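Local atomic coordinates of tumor necrosis factor receptor superfamily member 11B (Homo sapiens, PDB entry 3URF), a protein that acts as a secreted decoy receptor for the cytokine RANKL, neutralising its role in osteoclast formation and so restraining bone resorption. Residues 6-11 with 17-22; 21-24 with 28-31; 71-76 with 81-86; 86-91 with 134-139. One frame throughout, in Å; residues are numbered along the deposited sequence.

How the contacts relate
From the N terminus, the chain first folds back in contact 1, where 6-11 and 17-22 close a short antiparallel hairpin. Contact 2 begins on the stretch where contact 1 ends, sharing Asp21 and Lys22, and closes the tight loop from 21-24 to 28-31; both lie in the first cysteine-rich repeat. About 12 Å beyond contact 2, between nearest atoms, contact 3 closes the hairpin of 71-76 and 81-86 in the second repeat, its last strand entering the third. Contact 4 starts at Cys86, where contact 3 stops, and spans the longest loop to tie the third repeat to the fourth. The contacts follow one another in series along an elongated receptor, with none nested and none crossing.

Contact 1 (6-11 with 17-22)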
loop_
_atom_site.group_PDB
_atom_site.type_symbol
_atom_site.label_atom_id
_atom_site.label_comp_id
_atom_site.label_asym_id
_atom_site.label_seq_id
_atom_site.Cartn_x
_atom_site.Cartn_y
_atom_site.Cartn_z
ATOM N N LYS B 6 -9.181 45.913 -21.662
ATOM C CA LYS B 6 -9.140 45.044 -20.502
ATOM C C LYS B 6 -9.054 43.623 -21.049
ATOM O O LYS B 6 -8.622 42.698 -20.361
ATOM C CB LYS B 6 -10.397 45.220 -19.657
ATOM C CG LYS B 6 -10.671 46.653 -19.288
ATOM C CD LYS B 6 -12.167 46.947 -19.301
ATOM C CE LYS B 6 -12.739 46.908 -20.718
ATOM N NZ LYS B 6 -14.183 47.294 -20.736
ATOM N N TYR B 7 -9.461 43.474 -22.305
ATOM C CA TYR B 7 -9.367 42.214 -23.038
ATOM C C TYR B 7 -10.705 41.504 -23.078
ATOM O O TYR B 7 -11.340 41.278 -22.046
ATOM C CB TYR B 7 -8.257 41.300 -22.501
ATOM C CG TYR B 7 -7.067 41.174 -23.442
ATOM C CD1 TYR B 7 -6.508 39.929 -23.733
ATOM C CD2 TYR B 7 -6.514 42.299 -24.054
ATOM C CE1 TYR B 7 -5.416 39.810 -24.603
ATOM C CE2 TYR B 7 -5.426 42.187 -24.926
ATOM C CZ TYR B 7 -4.881 40.942 -25.195
ATOM O OH TYR B 7 -3.804 40.832 -26.056
ATOM N N LEU B 8 -11.123 41.169 -24.295
ATOM C CA LEU B 8 -12.456 40.641 -24.549
ATOM C C LEU B 8 -12.427 39.222 -25.133
ATOM O O LEU B 8 -11.362 38.680 -25.428
ATOM C CB LEU B 8 -13.246 41.601 -25.457
ATOM C CG LEU B 8 -13.537 43.007 -24.901
ATOM C CD1 LEU B 8 -12.397 43.975 -25.182
ATOM C CD2 LEU B 8 -14.851 43.579 -25.433
ATOM N N HIS B 9 -13.602 38.618 -25.276
ATOM C CA HIS B 9 -13.709 37.280 -25.844
ATOM C C HIS B 9 -15.128 37.026 -26.360
ATOM O O HIS B 9 -16.069 37.730 -25.984
ATOM C CB HIS B 9 -13.283 36.213 -24.823
ATOM C CG HIS B 9 -14.240 36.041 -23.679
ATOM N ND1 HIS B 9 -14.676 37.095 -22.903
ATOM C CD2 HIS B 9 -14.836 34.934 -23.176
ATOM C CE1 HIS B 9 -15.504 36.647 -21.975
ATOM N NE2 HIS B 9 -15.617 35.338 -22.118
ATOM N N TYR B 10 -15.273 36.031 -27.232
ATOM C CA TYR B 10 -16.567 35.694 -27.812
ATOM C C TYR B 10 -17.469 35.038 -26.781
ATOM O O TYR B 10 -16.996 34.343 -25.883
ATOM C CB TYR B 10 -16.384 34.684 -28.934
ATOM C CG TYR B 10 -16.497 33.256 -28.435
ATOM C CD1 TYR B 10 -15.400 32.603 -27.880
ATOM C CD2 TYR B 10 -17.710 32.568 -28.497
ATOM C CE1 TYR B 10 -15.503 31.302 -27.419
ATOM C CE2 TYR B 10 -17.824 31.269 -28.036
ATOM C CZ TYR B 10 -16.718 30.641 -27.499
ATOM O OH TYR B 10 -16.823 29.347 -27.042
ATOM N N ASP B 11 -18.774 35.214 -26.932
ATOM C CA ASP B 11 -19.692 34.424 -26.129
ATOM C C ASP B 11 -20.751 33.756 -26.990
ATOM O O ASP B 11 -20.927 32.538 -26.940
ATOM C CB ASP B 11 -20.351 35.267 -25.044
ATOM C CG ASP B 11 -21.047 34.417 -24.006
ATOM O OD1 ASP B 11 -20.568 33.289 -23.768
ATOM O OD2 ASP B 11 -22.066 34.865 -23.437
ATOM N N GLN B 17 -22.813 36.759 -31.719
ATOM C CA GLN B 17 -21.621 36.421 -30.956
ATOM C C GLN B 17 -21.023 37.713 -30.422
ATOM O O GLN B 17 -20.721 38.629 -31.191
ATOM C CB GLN B 17 -20.601 35.736 -31.854
ATOM C CG GLN B 17 -19.684 34.783 -31.127
ATOM C CD GLN B 17 -19.802 33.381 -31.677
ATOM O OE1 GLN B 17 -20.502 33.155 -32.666
ATOM N NE2 GLN B 17 -19.127 32.430 -31.040
ATOM N N LEU B 18 -20.842 37.792 -29.111
ATOM C CA LEU B 18 -20.499 39.067 -28.496
ATOM C C LEU B 18 -19.067 39.162 -27.993
ATOM O O LEU B 18 -18.404 38.147 -27.755
ATOM C CB LEU B 18 -21.470 39.376 -27.358
ATOM C CG LEU B 18 -22.934 39.501 -27.784
ATOM C CD1 LEU B 18 -23.839 39.454 -26.565
ATOM C CD2 LEU B 18 -23.158 40.772 -28.602
ATOM N N LEU B 19 -18.602 40.400 -27.848
ATOM C CA LEU B 19 -17.313 40.686 -27.234
ATOM C C LEU B 19 -17.507 40.970 -25.748
ATOM O O LEU B 19 -17.953 42.050 -25.353
ATOM C CB LEU B 19 -16.629 41.873 -27.921
ATOM C CG LEU B 19 -15.691 41.547 -29.085
ATOM C CD1 LEU B 19 -14.377 40.932 -28.599
ATOM C CD2 LEU B 19 -16.383 40.627 -30.076
ATOM N N CYS B 20 -17.182 39.976 -24.932
ATOM C CA CYS B 20 -17.314 40.081 -23.493
ATOM C C CYS B 20 -15.950 40.331 -22.902
ATOM O O CYS B 20 -14.944 39.922 -23.464
ATOM C CB CYS B 20 -17.864 38.776 -22.924
ATOM S SG CYS B 20 -19.356 38.189 -23.742
ATOM N N ASP B 21 -15.912 40.988 -21.755
ATOM C CA ASP B 21 -14.663 41.181 -21.047
ATOM C C ASP B 21 -14.224 39.899 -20.370
ATOM O O ASP B 21 -15.050 39.064 -19.992
ATOM C CB ASP B 21 -14.810 42.277 -20.007
ATOM C CG ASP B 21 -14.496 43.637 -20.564
ATOM O OD1 ASP B 21 -13.925 43.698 -21.678
ATOM O OD2 ASP B 21 -14.805 44.639 -19.885
ATOM N N LYS B 22 -12.914 39.745 -20.227
ATOM C CA LYS B 22 -12.359 38.623 -19.482
ATOM C C LYS B 22 -12.305 38.965 -17.997
ATOM O O LYS B 22 -12.387 40.135 -17.611
ATOM C CB LYS B 22 -10.966 38.264 -19.998
ATOM C CG LYS B 22 -10.972 37.285 -21.159
ATOM C CD LYS B 22 -9.560 36.948 -21.587
ATOM C CE LYS B 22 -9.477 35.535 -22.136
ATOM N NZ LYS B 22 -8.072 35.033 -22.181
#
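Lys6 reaches over to Asp21 at one end of this pairing, its NZ lying 2.9 Å from Asp21 OD2 in a salt bridge that uses the syn lone pair of that oxygen. The other carboxylate oxygen, OD1, rests against Leu8 CG, so the group touches an ammonium with one oxygen and an aliphatic branch with the other. Leu8 and Leu19 cross at about a right angle, CB of Leu8 meeting CD1 of Leu19 at 3.4 Å while CD2 of Leu8 lies against CB of Leu19. His9, with CG placed between the backbone N and the carbonyl carbon (chi1 70°), brings the edge of its ring to the second strand: CE1 approaches Cys20 CB at 3.3 Å, and Asp21 O lies near the ring plane. A lysine in place of Asp21 would probably leave Lys6 without its countercharge and set two like charges side by side. The strands 8-10 and 19-21 carrying these groups form the antiparallel beta hairpin that begins the first TNFR cysteine-rich repeat. Its backbone is joined by Cys20 N to His9 O, 2.7 Å and nearly straight at 174°, and by Lys22 N to Tyr7 O, 2.9 Å. On the face bearing His9, the sulfur of Cys20 packs 3.4 Å from Asp11 CB. Farther out, a disulfide from Cys20 to Cys33 and a hydrogen bond between Asp21 O and Thr39 OG1 anchor the second strand to later parts of the repeat.

Contact 2 (21-24 with 28-31); sequences DKCP and YLKQ
Cys23 directs its sulfur at Leu29 and at the carbonyl O of Tyr28, and the contact is made almost wholly by that sulfur. SG sits 3.6 Å from Leu29 CA and 3.7 Å from Leu29 CB, with Tyr28 O at a similar 3.7 Å from the same sulfur. The reach follows from the cysteine torsion, which sets SG anti to the carbonyl carbon (chi1 -74°), beside the backbone N and facing the strand. CB is the side-chain atom of Leu29 nearest the sulfur, with CG and CD1 a little farther. Both residues are buried. The outer part is looser: Tyr28 points its CB away from the loop and touches it only through its carbonyl O, and Lys30 and Gln31 are exposed to solvent, joined only weakly to each other by Lys30 NZ and Gln31 OE1 at 3.2 Å. These last two residues both face Val40 on strand 40-43, a classic beta bulge. The sulfur of Cys23 is itself bonded to Cys41, and Cys20 to Cys33, so the two bridges interleave along the sequence. Such interlaced disulfides, in place of a large hydrophobic core, are characteristic of the TNF-receptor cysteine-rich repeat.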
loop_
_atom_site.group_PDB
_atom_site.type_symbol
_atom_site.label_atom_id
_atom_site.label_comp_id
_atom_site.label_asym_id
_atom_site.label_seq_id
_atom_site.Cartn_x
_atom_site.Cartn_y
_atom_site.Cartn_z
ATOM N N ASP B 21 -15.912 40.988 -21.755
ATOM C CA ASP B 21 -14.663 41.181 -21.047
ATOM C C ASP B 21 -14.224 39.899 -20.370
ATOM O O ASP B 21 -15.050 39.064 -19.992
ATOM C CB ASP B 21 -14.810 42.277 -20.007
ATOM C CG ASP B 21 -14.496 43.637 -20.564
ATOM O OD1 ASP B 21 -13.925 43.698 -21.678
ATOM O OD2 ASP B 21 -14.805 44.639 -19.885
ATOM N N LYS B 22 -12.914 39.745 -20.227
ATOM C CA LYS B 22 -12.359 38.623 -19.482
ATOM C C LYS B 22 -12.305 38.965 -17.997
ATOM O O LYS B 22 -12.387 40.135 -17.611
ATOM C CB LYS B 22 -10.966 38.264 -19.998
ATOM C CG LYS B 22 -10.972 37.285 -21.159
ATOM C CD LYS B 22 -9.560 36.948 -21.587
ATOM C CE LYS B 22 -9.477 35.535 -22.136
ATOM N NZ LYS B 22 -8.072 35.033 -22.181
ATOM N N CYS B 23 -12.182 37.942 -17.160
ATOM C CA CYS B 23 -12.112 38.169 -15.730
ATOM C C CYS B 23 -10.670 38.306 -15.291
ATOM O O CYS B 23 -9.800 37.512 -15.670
ATOM C CB CYS B 23 -12.827 37.062 -14.959
ATOM S SG CYS B 23 -14.642 37.148 -15.040
ATOM N N PRO B 24 -10.413 39.331 -14.486
ATOM C CA PRO B 24 -9.087 39.646 -13.953
ATOM C C PRO B 24 -8.574 38.582 -12.981
ATOM O O PRO B 24 -9.358 37.870 -12.326
ATOM C CB PRO B 24 -9.313 40.947 -13.176
ATOM C CG PRO B 24 -10.729 41.377 -13.470
ATOM C CD PRO B 24 -11.471 40.170 -13.905
ATOM N N TYR B 28 -13.289 34.991 -10.265
ATOM C CA TYR B 28 -13.829 33.979 -11.160
ATOM C C TYR B 28 -14.981 34.591 -11.958
ATOM O O TYR B 28 -15.398 35.722 -11.692
ATOM C CB TYR B 28 -14.280 32.730 -10.401
ATOM C CG TYR B 28 -15.537 32.885 -9.560
ATOM C CD1 TYR B 28 -15.484 33.414 -8.267
ATOM C CD2 TYR B 28 -16.770 32.466 -10.046
ATOM C CE1 TYR B 28 -16.628 33.543 -7.498
ATOM C CE2 TYR B 28 -17.921 32.593 -9.288
ATOM C CZ TYR B 28 -17.849 33.132 -8.020
ATOM O OH TYR B 28 -19.005 33.255 -7.282
ATOM N N LEU B 29 -15.490 33.853 -12.940
ATOM C CA LEU B 29 -16.563 34.364 -13.780
ATOM C C LEU B 29 -17.942 33.926 -13.310
ATOM O O LEU B 29 -18.246 32.730 -13.280
ATOM C CB LEU B 29 -16.363 33.923 -15.221
ATOM C CG LEU B 29 -17.436 34.425 -16.191
ATOM C CD1 LEU B 29 -16.859 34.530 -17.583
ATOM C CD2 LEU B 29 -18.690 33.543 -16.184
ATOM N N LYS B 30 -18.789 34.893 -12.969
ATOM C CA LYS B 30 -20.147 34.565 -12.551
ATOM C C LYS B 30 -21.178 34.638 -13.683
ATOM O O LYS B 30 -22.002 33.734 -13.823
ATOM C CB LYS B 30 -20.586 35.402 -11.346
ATOM C CG LYS B 30 -21.939 34.972 -10.792
ATOM C CD LYS B 30 -21.987 33.455 -10.578
ATOM C CE LYS B 30 -23.400 32.883 -10.745
ATOM N NZ LYS B 30 -23.816 32.690 -12.175
ATOM N N GLN B 31 -21.138 35.696 -14.492
ATOM C CA GLN B 31 -22.092 35.820 -15.594
ATOM C C GLN B 31 -21.473 36.394 -16.860
ATOM O O GLN B 31 -20.800 37.425 -16.820
ATOM C CB GLN B 31 -23.297 36.671 -15.182
ATOM C CG GLN B 31 -24.644 36.055 -15.544
ATOM C CD GLN B 31 -25.011 34.891 -14.634
ATOM O OE1 GLN B 31 -25.462 35.088 -13.501
ATOM N NE2 GLN B 31 -24.808 33.673 -15.123
#

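Contact 3 (71-76 with 81-86)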
loop_
_atom_site.group_PDB
_atom_site.type_symbol
_atom_site.label_atom_id
_atom_site.label_comp_id
_atom_site.label_asym_id
_atom_site.label_seq_id
_atom_site.Cartn_x
_atom_site.Cartn_y
_atom_site.Cartn_z
ATOM N N TYR B 71 10.209 27.106 3.147
ATOM C CA TYR B 71 9.610 28.331 3.643
ATOM C C TYR B 71 8.682 28.942 2.586
ATOM O O TYR B 71 8.901 28.776 1.376
ATOM C CB TYR B 71 10.704 29.320 4.031
ATOM C CG TYR B 71 11.237 30.082 2.852
ATOM C CD1 TYR B 71 12.332 29.611 2.125
ATOM C CD2 TYR B 71 10.628 31.262 2.443
ATOM C CE1 TYR B 71 12.814 30.311 1.028
ATOM C CE2 TYR B 71 11.095 31.960 1.349
ATOM C CZ TYR B 71 12.187 31.486 0.641
ATOM O OH TYR B 71 12.646 32.201 -0.448
ATOM N N VAL B 72 7.649 29.646 3.045
ATOM C CA VAL B 72 6.719 30.313 2.139
ATOM C C VAL B 72 7.313 31.569 1.532
ATOM O O VAL B 72 7.347 32.618 2.168
ATOM C CB VAL B 72 5.417 30.716 2.835
ATOM C CG1 VAL B 72 4.378 31.133 1.789
ATOM C CG2 VAL B 72 4.883 29.567 3.675
ATOM N N LYS B 73 7.779 31.456 0.295
ATOM C CA LYS B 73 8.313 32.607 -0.415
ATOM C C LYS B 73 7.192 33.575 -0.774
ATOM O O LYS B 73 7.280 34.785 -0.537
ATOM C CB LYS B 73 9.019 32.155 -1.685
ATOM C CG LYS B 73 9.185 33.262 -2.683
ATOM C CD LYS B 73 9.681 32.747 -4.015
ATOM C CE LYS B 73 11.189 32.583 -4.026
ATOM N NZ LYS B 73 11.681 32.282 -5.404
ATOM N N GLN B 74 6.137 33.026 -1.359
ATOM C CA GLN B 74 4.981 33.807 -1.743
ATOM C C GLN B 74 3.750 33.259 -1.028
ATOM O O GLN B 74 3.375 32.093 -1.184
ATOM C CB GLN B 74 4.805 33.764 -3.261
ATOM C CG GLN B 74 3.405 34.084 -3.755
ATOM C CD GLN B 74 3.076 35.566 -3.714
ATOM O OE1 GLN B 74 1.911 35.946 -3.563
ATOM N NE2 GLN B 74 4.097 36.412 -3.867
ATOM N N GLU B 75 3.134 34.106 -0.223
ATOM C CA GLU B 75 1.948 33.711 0.505
ATOM C C GLU B 75 0.801 33.584 -0.480
ATOM O O GLU B 75 0.878 34.073 -1.603
ATOM C CB GLU B 75 1.634 34.738 1.592
ATOM C CG GLU B 75 0.507 34.350 2.550
ATOM C CD GLU B 75 0.665 35.004 3.923
ATOM O OE1 GLU B 75 -0.358 35.289 4.606
ATOM O OE2 GLU B 75 1.832 35.229 4.316
ATOM N N CYS B 76 -0.261 32.920 -0.054
ATOM C CA CYS B 76 -1.393 32.630 -0.916
ATOM C C CYS B 76 -2.371 33.810 -0.969
ATOM O O CYS B 76 -3.102 34.059 -0.014
ATOM C CB CYS B 76 -2.090 31.352 -0.427
ATOM S SG CYS B 76 -3.698 30.995 -1.177
ATOM N N ASN B 81 -0.894 31.755 -6.236
ATOM C CA ASN B 81 -0.825 30.538 -5.444
ATOM C C ASN B 81 0.374 30.608 -4.501
ATOM O O ASN B 81 1.375 31.261 -4.789
ATOM C CB ASN B 81 -0.722 29.303 -6.345
ATOM C CG ASN B 81 -0.958 28.009 -5.587
ATOM O OD1 ASN B 81 -0.487 26.950 -5.981
ATOM N ND2 ASN B 81 -1.688 28.095 -4.489
ATOM N N ARG B 82 0.257 29.954 -3.358
ATOM C CA ARG B 82 1.379 29.836 -2.439
ATOM C C ARG B 82 2.619 29.341 -3.171
ATOM O O ARG B 82 2.524 28.508 -4.070
ATOM C CB ARG B 82 1.016 28.838 -1.345
ATOM C CG ARG B 82 2.055 28.667 -0.284
ATOM C CD ARG B 82 1.535 27.707 0.750
ATOM N NE ARG B 82 0.163 28.018 1.163
ATOM C CZ ARG B 82 -0.865 27.183 1.048
ATOM N NH1 ARG B 82 -0.698 25.966 0.526
ATOM N NH2 ARG B 82 -2.069 27.565 1.457
ATOM N N VAL B 83 3.787 29.843 -2.797
ATOM C CA VAL B 83 5.020 29.286 -3.343
ATOM C C VAL B 83 5.957 28.892 -2.220
ATOM O O VAL B 83 6.312 29.714 -1.373
ATOM C CB VAL B 83 5.731 30.243 -4.314
ATOM C CG1 VAL B 83 7.012 29.599 -4.865
ATOM C CG2 VAL B 83 4.806 30.592 -5.442
ATOM N N CYS B 84 6.343 27.622 -2.220
ATOM C CA CYS B 84 7.207 27.079 -1.181
ATOM C C CYS B 84 8.568 26.803 -1.773
ATOM O O CYS B 84 8.673 26.327 -2.897
ATOM C CB CYS B 84 6.602 25.794 -0.628
ATOM S SG CYS B 84 4.895 25.999 -0.050
ATOM N N GLU B 85 9.620 27.111 -1.034
ATOM C CA GLU B 85 10.948 26.834 -1.548
ATOM C C GLU B 85 11.866 26.233 -0.499
ATOM O O GLU B 85 11.719 26.492 0.699
ATOM C CB GLU B 85 11.557 28.086 -2.169
ATOM C CG GLU B 85 10.878 28.478 -3.469
ATOM C CD GLU B 85 11.807 29.207 -4.419
ATOM O OE1 GLU B 85 12.751 29.870 -3.934
ATOM O OE2 GLU B 85 11.593 29.107 -5.649
ATOM N N CYS B 86 12.795 25.405 -0.962
ATOM C CA CYS B 86 13.811 24.851 -0.084
ATOM C C CYS B 86 14.751 25.943 0.393
ATOM O O CYS B 86 15.164 26.797 -0.385
ATOM C CB CYS B 86 14.589 23.735 -0.785
ATOM S SG CYS B 86 13.660 22.176 -0.918
HETATM O O HOH W 1 -0.115 30.745 2.595
#
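Tyr71 and Glu85 lie side by side, pointing the same way, with ring and carboxylate planes 85° apart; Tyr71 CE1 is 4.1 Å from Glu85 CB, and the carbonyl O of Cys86 stands near the ring plane at its edge. The guanidinium of Arg82, just before strand 83-86, likewise receives its partner at an edge, a water in its plane. The antiparallel beta hairpin of strands 70-74 and 83-86 belongs to the second cysteine-rich repeat, its last strand running on into the third at Cys86, and in it Lys73 and Gln74 both face Val83 as a classic beta bulge. Paired backbone bonds hold Tyr71 to Glu85, with Tyr71 N 2.9 Å from Glu85 O, and Val83 N lies 2.8 Å from Gln74 O. At the bulge, the N atoms of Lys73 and Gln74 share Val83 O through weak bonds. Lys73 then crosses to Glu85: CG set anti to the backbone N (chi1 161°) and a bend at chi3 bring NZ within 3.0 Å of Glu85 OE1, a weakly directed salt bridge. An alanine in place of Glu85 would probably leave the Lys73 ammonium without its countercharge and its chain freer to turn. Gln74 CB packs on Val83 CB, and Val72 CG1 on Arg82 CG. Disulfides from Cys76 to Cys62 and from Cys84 to Cys66 tie the loop after strand 70-74, and strand 83-86 itself, to the segment before the hairpin. The bridging water accepts from Arg82 NE at 3.1 Å and, more weakly, from Cys76 N at 3.4 Å.

Contact 4 (86-91 with 134-139)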
loop_
_atom_site.group_PDB
_atom_site.type_symbol
_atom_site.label_atom_id
_atom_site.label_comp_id
_atom_site.label_asym_id
_atom_site.label_seq_id
_atom_site.Cartn_x
_atom_site.Cartn_y
_atom_site.Cartn_z
ATOM N N CYS B 86 12.795 25.405 -0.962
ATOM C CA CYS B 86 13.811 24.851 -0.084
ATOM C C CYS B 86 14.751 25.943 0.393
ATOM O O CYS B 86 15.164 26.797 -0.385
ATOM C CB CYS B 86 14.589 23.735 -0.785
ATOM S SG CYS B 86 13.660 22.176 -0.918
ATOM N N LYS B 87 15.073 25.909 1.680
ATOM C CA LYS B 87 15.991 26.868 2.283
ATOM C C LYS B 87 17.388 26.792 1.666
ATOM O O LYS B 87 17.705 25.841 0.941
ATOM C CB LYS B 87 16.049 26.647 3.797
ATOM C CG LYS B 87 14.705 26.922 4.471
ATOM C CD LYS B 87 14.608 26.383 5.898
ATOM C CE LYS B 87 13.151 26.456 6.395
ATOM N NZ LYS B 87 12.869 25.633 7.615
ATOM N N GLU B 88 18.211 27.806 1.945
ATOM C CA GLU B 88 19.569 27.886 1.404
ATOM C C GLU B 88 20.295 26.563 1.559
ATOM O O GLU B 88 20.208 25.890 2.606
ATOM C CB GLU B 88 20.386 28.989 2.095
ATOM C CG GLU B 88 21.444 29.700 1.204
ATOM C CD GLU B 88 22.797 28.972 1.089
ATOM O OE1 GLU B 88 23.147 28.150 1.972
ATOM O OE2 GLU B 88 23.522 29.242 0.102
ATOM N N GLY B 89 21.016 26.196 0.507
ATOM C CA GLY B 89 21.813 24.989 0.530
ATOM C C GLY B 89 21.042 23.764 0.088
ATOM O O GLY B 89 21.652 22.737 -0.193
ATOM N N ARG B 90 19.715 23.861 0.014
ATOM C CA ARG B 90 18.916 22.683 -0.304
ATOM C C ARG B 90 18.001 22.826 -1.518
ATOM O O ARG B 90 17.450 23.893 -1.792
ATOM C CB ARG B 90 18.124 22.231 0.921
ATOM C CG ARG B 90 18.900 22.374 2.219
ATOM C CD ARG B 90 18.086 21.914 3.416
ATOM N NE ARG B 90 18.255 20.484 3.584
ATOM C CZ ARG B 90 18.750 19.906 4.669
ATOM N NH1 ARG B 90 19.101 20.644 5.715
ATOM N NH2 ARG B 90 18.879 18.584 4.702
ATOM N N TYR B 91 17.857 21.724 -2.243
ATOM C CA TYR B 91 16.982 21.669 -3.401
ATOM C C TYR B 91 15.907 20.640 -3.127
ATOM O O TYR B 91 16.108 19.704 -2.344
ATOM C CB TYR B 91 17.769 21.267 -4.648
ATOM C CG TYR B 91 18.253 19.837 -4.620
ATOM C CD1 TYR B 91 19.311 19.456 -3.809
ATOM C CD2 TYR B 91 17.639 18.861 -5.404
ATOM C CE1 TYR B 91 19.757 18.135 -3.784
ATOM C CE2 TYR B 91 18.070 17.548 -5.386
ATOM C CZ TYR B 91 19.127 17.183 -4.576
ATOM O OH TYR B 91 19.551 15.862 -4.560
ATOM N N SER B 134 33.392 22.704 -1.937
ATOM C CA SER B 134 32.388 23.752 -1.879
ATOM C C SER B 134 31.188 23.363 -2.716
ATOM O O SER B 134 31.330 22.717 -3.747
ATOM C CB SER B 134 32.961 25.072 -2.389
ATOM O OG SER B 134 31.935 26.034 -2.580
ATOM N N SER B 135 30.001 23.747 -2.275
ATOM C CA SER B 135 28.822 23.481 -3.074
ATOM C C SER B 135 28.585 24.663 -4.004
ATOM O O SER B 135 27.713 24.610 -4.871
ATOM C CB SER B 135 27.596 23.200 -2.181
ATOM O OG SER B 135 26.970 24.391 -1.720
ATOM N N LYS B 136 29.375 25.723 -3.835
ATOM C CA LYS B 136 29.147 26.960 -4.583
ATOM C C LYS B 136 30.283 27.354 -5.530
ATOM O O LYS B 136 30.040 27.943 -6.587
ATOM C CB LYS B 136 28.862 28.121 -3.627
ATOM C CG LYS B 136 28.068 27.724 -2.395
ATOM C CD LYS B 136 27.358 28.921 -1.770
ATOM C CE LYS B 136 26.310 29.489 -2.718
ATOM N NZ LYS B 136 25.245 30.245 -1.994
ATOM N N ALA B 137 31.513 27.026 -5.147
ATOM C CA ALA B 137 32.699 27.547 -5.822
ATOM C C ALA B 137 33.032 26.851 -7.143
ATOM O O ALA B 137 33.115 25.621 -7.195
ATOM C CB ALA B 137 33.885 27.487 -4.884
ATOM N N PRO B 138 33.243 27.648 -8.210
ATOM C CA PRO B 138 33.590 27.181 -9.561
ATOM C C PRO B 138 35.055 26.768 -9.675
ATOM O O PRO B 138 35.836 26.991 -8.745
ATOM C CB PRO B 138 33.358 28.424 -10.438
ATOM C CG PRO B 138 32.695 29.452 -9.544
ATOM C CD PRO B 138 33.131 29.115 -8.156
ATOM N N CYS B 139 35.415 26.168 -10.808
ATOM C CA CYS B 139 36.818 25.935 -11.151
ATOM C C CYS B 139 37.463 27.254 -11.540
ATOM O O CYS B 139 37.038 27.900 -12.502
ATOM C CB CYS B 139 36.944 24.944 -12.312
ATOM S SG CYS B 139 36.798 23.179 -11.859
#
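Glu88 and Lys136 meet from opposite directions in a salt bridge, the single close approach between 86-91 and 134-139. Lys136 NZ lies 2.9 Å from Glu88 OE2, nearly in line with that oxygen's C-O bond. Bends at chi2 (-84°) of Glu88 and chi3 (64°) of Lys136 bring the two ends together, and the resulting charge-assisted hydrogen bond lies at the surface. Hydrogen bonds within each segment shape the platforms that carry the two charges. Arg90 N donates to Lys87 O at 3.0 Å across a type II turn with Glu88 at one corner; Gly89 follows it at backbone angles where a side chain would press on the preceding carbonyl O. On the other segment, Ser134 OG accepts from Lys136 N at 2.9 Å and from Ala137 N at 2.8 Å, forming an ST turn and an ST motif just where Lys136 departs. The bridge joins the third cysteine-rich repeat to the fourth. In the third repeat the turn leads into strand 90-93, paired with strand 96-99 through Tyr91 and Leu98; from the fourth, the loop of 134-139 is bonded through its backbone to Cys103 and to Val109 of strand 107-111, both in the third.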